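Local atomic coordinates of maleylacetate reductase (Agrobacterium tumefaciens, PDB entry 3HL0), a protein that catalyses the NADH-dependent reduction of maleylacetate to 3-oxoadipate, probably as a step in gamma-resorcylate breakdown. Residues K104-A107 / D111-Q114; H241-T246 / D341-A346. All coordinates share one frame; numbering follows the deposited sequence.

Contact 1 (K104-A107 / D111-Q114)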
loop_
_atom_site.group_PDB
_atom_site.type_symbol
_atom_site.label_atom_id
_atom_site.label_comp_id
_atom_site.label_asym_id
_atom_site.label_seq_id
_atom_site.Cartn_x
_atom_site.Cartn_y
_atom_site.Cartn_z
ATOM N N LYS A 104 7.842 -18.160 -0.297
ATOM C CA LYS A 104 9.031 -18.588 0.427
ATOM C C LYS A 104 8.656 -19.142 1.798
ATOM O O LYS A 104 9.229 -20.153 2.242
ATOM C CB LYS A 104 10.016 -17.429 0.581
ATOM C CG LYS A 104 10.800 -17.058 -0.678
ATOM C CD LYS A 104 11.549 -15.738 -0.468
ATOM C CE LYS A 104 12.716 -15.646 -1.466
ATOM N NZ LYS A 104 13.540 -14.404 -1.192
ATOM N N ALA A 105 7.722 -18.486 2.483
ATOM C CA ALA A 105 7.310 -18.935 3.815
ATOM C C ALA A 105 6.587 -20.275 3.753
ATOM O O ALA A 105 6.693 -21.069 4.697
ATOM C CB ALA A 105 6.431 -17.879 4.504
ATOM N N ILE A 106 5.829 -20.509 2.680
ATOM C CA ILE A 106 5.171 -21.811 2.463
ATOM C C ILE A 106 6.254 -22.861 2.173
ATOM O O ILE A 106 6.233 -23.930 2.746
ATOM C CB ILE A 106 4.140 -21.743 1.293
ATOM C CG1 ILE A 106 2.967 -20.850 1.677
ATOM C CG2 ILE A 106 3.668 -23.152 0.880
ATOM C CD1 ILE A 106 2.100 -20.433 0.462
ATOM N N ALA A 107 7.224 -22.540 1.317
ATOM C CA ALA A 107 8.333 -23.462 1.040
ATOM C C ALA A 107 9.101 -23.835 2.315
ATOM O O ALA A 107 9.472 -25.018 2.493
ATOM C CB ALA A 107 9.288 -22.852 -0.004
ATOM N N ASP A 111 8.491 -27.571 2.111
ATOM C CA ASP A 111 9.435 -27.838 1.016
ATOM C C ASP A 111 8.809 -27.780 -0.406
ATOM O O ASP A 111 9.339 -28.375 -1.353
ATOM C CB ASP A 111 10.216 -29.143 1.244
ATOM C CG ASP A 111 11.685 -29.023 0.833
ATOM O OD1 ASP A 111 12.271 -27.916 0.962
ATOM O OD2 ASP A 111 12.245 -30.044 0.383
ATOM N N ALA A 112 7.695 -27.053 -0.556
ATOM C CA ALA A 112 7.097 -26.810 -1.885
ATOM C C ALA A 112 8.174 -26.277 -2.817
ATOM O O ALA A 112 8.965 -25.403 -2.415
ATOM C CB ALA A 112 5.986 -25.752 -1.770
ATOM N N ALA A 113 8.181 -26.735 -4.069
ATOM C CA ALA A 113 9.001 -26.052 -5.066
ATOM C C ALA A 113 8.318 -24.708 -5.385
ATOM O O ALA A 113 7.086 -24.607 -5.312
ATOM C CB ALA A 113 9.125 -26.908 -6.342
ATOM N N GLN A 114 9.110 -23.706 -5.759
ATOM C CA GLN A 114 8.578 -22.363 -6.092
ATOM C C GLN A 114 8.849 -22.001 -7.531
ATOM O O GLN A 114 10.016 -22.063 -7.985
ATOM C CB GLN A 114 9.280 -21.306 -5.237
ATOM C CG GLN A 114 9.085 -21.486 -3.729
ATOM C CD GLN A 114 9.949 -20.518 -2.964
ATOM O OE1 GLN A 114 9.690 -19.315 -2.934
ATOM N NE2 GLN A 114 11.016 -21.038 -2.348
HETATM O O HOH W 1 11.826 -26.652 3.416
#
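Ala107 and Gln114 carry most of this contact. The methyl of Ala107 lies against the side-chain amide of Gln114, with CB 3.4 Å from Gln114 NE2. The same methyl meets the backbone of the neighbouring turn, with Ala107 CB 3.5 Å from Ala112 O. The CB of Gln114 points toward helix 97-110. Its CG sits beside the backbone N (chi1 -61°) and the chain then runs extended, which carries the amide past Ala107 to Lys104. There Gln114 OE1 comes 3.4 Å from Lys104 CG. The two chains cross at about a right angle, and the lysine gives its aliphatic part to the glutamine. Ala112 also turns its methyl toward the helix, where its CB is 4.4 Å from CG2 of Ile106. One direct hydrogen bond joins the segments: Asp111 N donates to Ala107 O over 2.8 Å. It is bent, with 132° at the hydrogen. Asp111 has positive phi and is the first residue past helix 97-110, so this bond closes the last turn. A water lies within hydrogen-bonding distance of both residues, 3.0 Å from Ala107 O and 2.8 Å from Asp111 OD1, though other acceptors compete for its protons.

The contact is the exit of the helix in the beta-alpha-beta crossover from strand 90-95 to strand 113-118, in the domain that holds residues of the NAD pocket. The polar ends have partners outside the segments. Gln114 NE2 donates to Ile146 O, while Lys104 NZ bonds to the carbonyls of Ser124, Thr127 and Ile129 near the bound NAD. The small side chain of Ala107 lets the Gln114 amide lie close against the helix. That amide is held at its nitrogen, which probably limits its rotation over Ala107.

Contact 2 (H241-T246 / D341-A346); sequences HKLCHT and DLLQRA
Leu243 of helix 239-251 meets Leu342 and Leu343 of helix 336-348 through apolar packing alone. The touching atom on the first side is Leu243 CD2. It lies 3.9 Å from Leu342 CD2 and 4.2 Å from Leu343 CD2. Those two leucine methyls are themselves 4.6 Å apart, so Leu243 CD2 meets a pair of methyls belonging to consecutive residues. The side chains of Leu243 and Leu342 run antiparallel alongside each other. Both hold CG anti to the backbone N (chi1 -174° in each), which helps bring their CD2 methyls together between the helices. Leu343 reaches the contact differently. Its CB leaves the helix at the flank, and its CD2 then turns in toward Leu243. The second methyl of Leu243 takes a lesser part, with CD1 4.4 Å from Leu343 CD2.

The backbones stay well apart, the nearest CA atoms being those of Leu243 and Leu343 at 9.7 Å. This is helix-to-helix packing in the all-helical C-terminal domain of the iron-containing alcohol dehydrogenase family. The two helices are far apart in sequence but meet through buried leucines. Helix 316-323 packs on two of these leucines, with Ala323 against Leu243 and Met319 against Leu343.

No hydrogen bond crosses the contact. The backbone bonds run within each helix, as from Thr246 N to Lys242 O at 2.9 Å and from Ala346 N to Leu342 O at 2.9 Å. His241 bonds through its two ring nitrogens to Glu179 and His176, and Arg345 makes a salt bridge with Glu348 on its own helix.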
loop_
_atom_site.group_PDB
_atom_site.type_symbol
_atom_site.label_atom_id
_atom_site.label_comp_id
_atom_site.label_asym_id
_atom_site.label_seq_id
_atom_site.Cartn_x
_atom_site.Cartn_y
_atom_site.Cartn_z
ATOM N N HIS A 241 20.888 -1.312 3.562
ATOM C CA HIS A 241 19.788 -2.277 3.805
ATOM C C HIS A 241 19.513 -2.412 5.315
ATOM O O HIS A 241 18.363 -2.584 5.695
ATOM C CB HIS A 241 20.088 -3.628 3.118
ATOM C CG HIS A 241 20.060 -3.553 1.615
ATOM N ND1 HIS A 241 21.062 -2.943 0.887
ATOM C CD2 HIS A 241 19.159 -4.011 0.715
ATOM C CE1 HIS A 241 20.767 -3.021 -0.406
ATOM N NE2 HIS A 241 19.609 -3.652 -0.539
ATOM N N LYS A 242 20.545 -2.346 6.152
ATOM C CA LYS A 242 20.332 -2.418 7.623
ATOM C C LYS A 242 19.485 -1.258 8.122
ATOM O O LYS A 242 18.515 -1.467 8.862
ATOM C CB LYS A 242 21.663 -2.470 8.341
ATOM C CG LYS A 242 22.423 -3.787 8.062
ATOM C CD LYS A 242 21.899 -4.934 8.921
ATOM C CE LYS A 242 22.912 -6.063 9.027
ATOM N NZ LYS A 242 22.963 -6.876 7.766
ATOM N N LEU A 243 19.805 -0.054 7.661
ATOM C CA LEU A 243 19.066 1.136 8.093
ATOM C C LEU A 243 17.630 1.089 7.596
ATOM O O LEU A 243 16.720 1.471 8.339
ATOM C CB LEU A 243 19.791 2.412 7.676
ATOM C CG LEU A 243 19.223 3.743 8.168
ATOM C CD1 LEU A 243 19.281 3.705 9.727
ATOM C CD2 LEU A 243 20.060 4.881 7.608
ATOM N N CYS A 244 17.392 0.635 6.360
ATOM C CA CYS A 244 16.025 0.564 5.867
ATOM C C CYS A 244 15.227 -0.440 6.704
ATOM O O CYS A 244 14.064 -0.209 7.030
ATOM C CB CYS A 244 15.967 0.117 4.407
ATOM S SG CYS A 244 16.526 1.368 3.239
ATOM N N HIS A 245 15.860 -1.552 7.064
ATOM C CA HIS A 245 15.179 -2.540 7.886
ATOM C C HIS A 245 14.857 -1.973 9.272
ATOM O O HIS A 245 13.754 -2.195 9.783
ATOM C CB HIS A 245 16.003 -3.832 7.989
ATOM C CG HIS A 245 15.330 -4.922 8.771
ATOM N ND1 HIS A 245 15.536 -5.108 10.120
ATOM C CD2 HIS A 245 14.470 -5.893 8.383
ATOM C CE1 HIS A 245 14.815 -6.136 10.538
ATOM N NE2 HIS A 245 14.159 -6.629 9.503
ATOM N N THR A 246 15.785 -1.231 9.862
ATOM C CA THR A 246 15.558 -0.612 11.192
ATOM C C THR A 246 14.415 0.380 11.137
ATOM O O THR A 246 13.481 0.324 11.946
ATOM C CB THR A 246 16.809 0.127 11.680
ATOM O OG1 THR A 246 17.826 -0.843 11.873
ATOM C CG2 THR A 246 16.529 0.889 12.956
ATOM N N ASP A 341 23.431 12.498 11.744
ATOM C CA ASP A 341 23.539 13.516 10.698
ATOM C C ASP A 341 22.879 13.010 9.393
ATOM O O ASP A 341 22.168 13.754 8.743
ATOM C CB ASP A 341 25.005 13.829 10.384
ATOM C CG ASP A 341 25.774 14.496 11.539
ATOM O OD1 ASP A 341 25.132 15.071 12.428
ATOM O OD2 ASP A 341 27.061 14.435 11.501
ATOM N N LEU A 342 23.172 11.766 9.020
ATOM C CA LEU A 342 22.588 11.118 7.803
ATOM C C LEU A 342 21.043 11.170 7.909
ATOM O O LEU A 342 20.355 11.583 6.945
ATOM C CB LEU A 342 23.066 9.648 7.718
ATOM C CG LEU A 342 22.703 8.819 6.465
ATOM C CD1 LEU A 342 23.548 7.544 6.485
ATOM C CD2 LEU A 342 21.239 8.416 6.474
ATOM N N LEU A 343 20.511 10.752 9.063
ATOM C CA LEU A 343 19.061 10.811 9.270
ATOM C C LEU A 343 18.514 12.230 9.156
ATOM O O LEU A 343 17.415 12.422 8.640
ATOM C CB LEU A 343 18.720 10.121 10.598
ATOM C CG LEU A 343 18.908 8.619 10.598
ATOM C CD1 LEU A 343 18.741 8.102 12.050
ATOM C CD2 LEU A 343 17.950 7.900 9.632
ATOM N N GLN A 344 19.263 13.221 9.640
ATOM C CA GLN A 344 18.783 14.579 9.523
ATOM C C GLN A 344 18.704 15.032 8.101
ATOM O O GLN A 344 17.732 15.643 7.714
ATOM C CB GLN A 344 19.674 15.532 10.319
ATOM C CG GLN A 344 19.015 16.869 10.534
ATOM C CD GLN A 344 17.921 16.809 11.550
ATOM O OE1 GLN A 344 18.060 16.140 12.545
ATOM N NE2 GLN A 344 16.812 17.494 11.291
ATOM N N ARG A 345 19.733 14.713 7.312
ATOM C CA ARG A 345 19.678 15.061 5.886
ATOM C C ARG A 345 18.511 14.351 5.165
ATOM O O ARG A 345 17.840 14.988 4.329
ATOM C CB ARG A 345 20.989 14.655 5.195
ATOM C CG ARG A 345 22.288 15.357 5.701
ATOM C CD ARG A 345 22.247 16.882 5.617
ATOM N NE ARG A 345 21.537 17.557 6.718
ATOM C CZ ARG A 345 22.046 17.717 7.943
ATOM N NH1 ARG A 345 21.352 18.413 8.874
ATOM N NH2 ARG A 345 23.255 17.210 8.227
ATOM N N ALA A 346 18.345 13.058 5.439
ATOM C CA ALA A 346 17.228 12.285 4.827
ATOM C C ALA A 346 15.888 12.832 5.309
ATOM O O ALA A 346 14.973 12.943 4.521
ATOM C CB ALA A 346 17.352 10.814 5.148
#

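How the contacts relate
The two contacts lie on opposite sides of the chain's centre. Their centres are 32 Å apart, and their nearest atoms about 12 Å. They share no helix or strand. Contact 1 comes first along the chain and is finished before contact 2 begins. It belongs to the N-terminal half, where helices flank parallel beta strands. Contact 2 belongs to the helical C-terminal half. Each contact thus sits in one half of the enzyme. NAD touches Lys104 of contact 1, while the side chain of Leu243 in contact 2 stays about 14 Å from it. Contact 1 therefore borders the cofactor, and contact 2 joins two helices of the helical half.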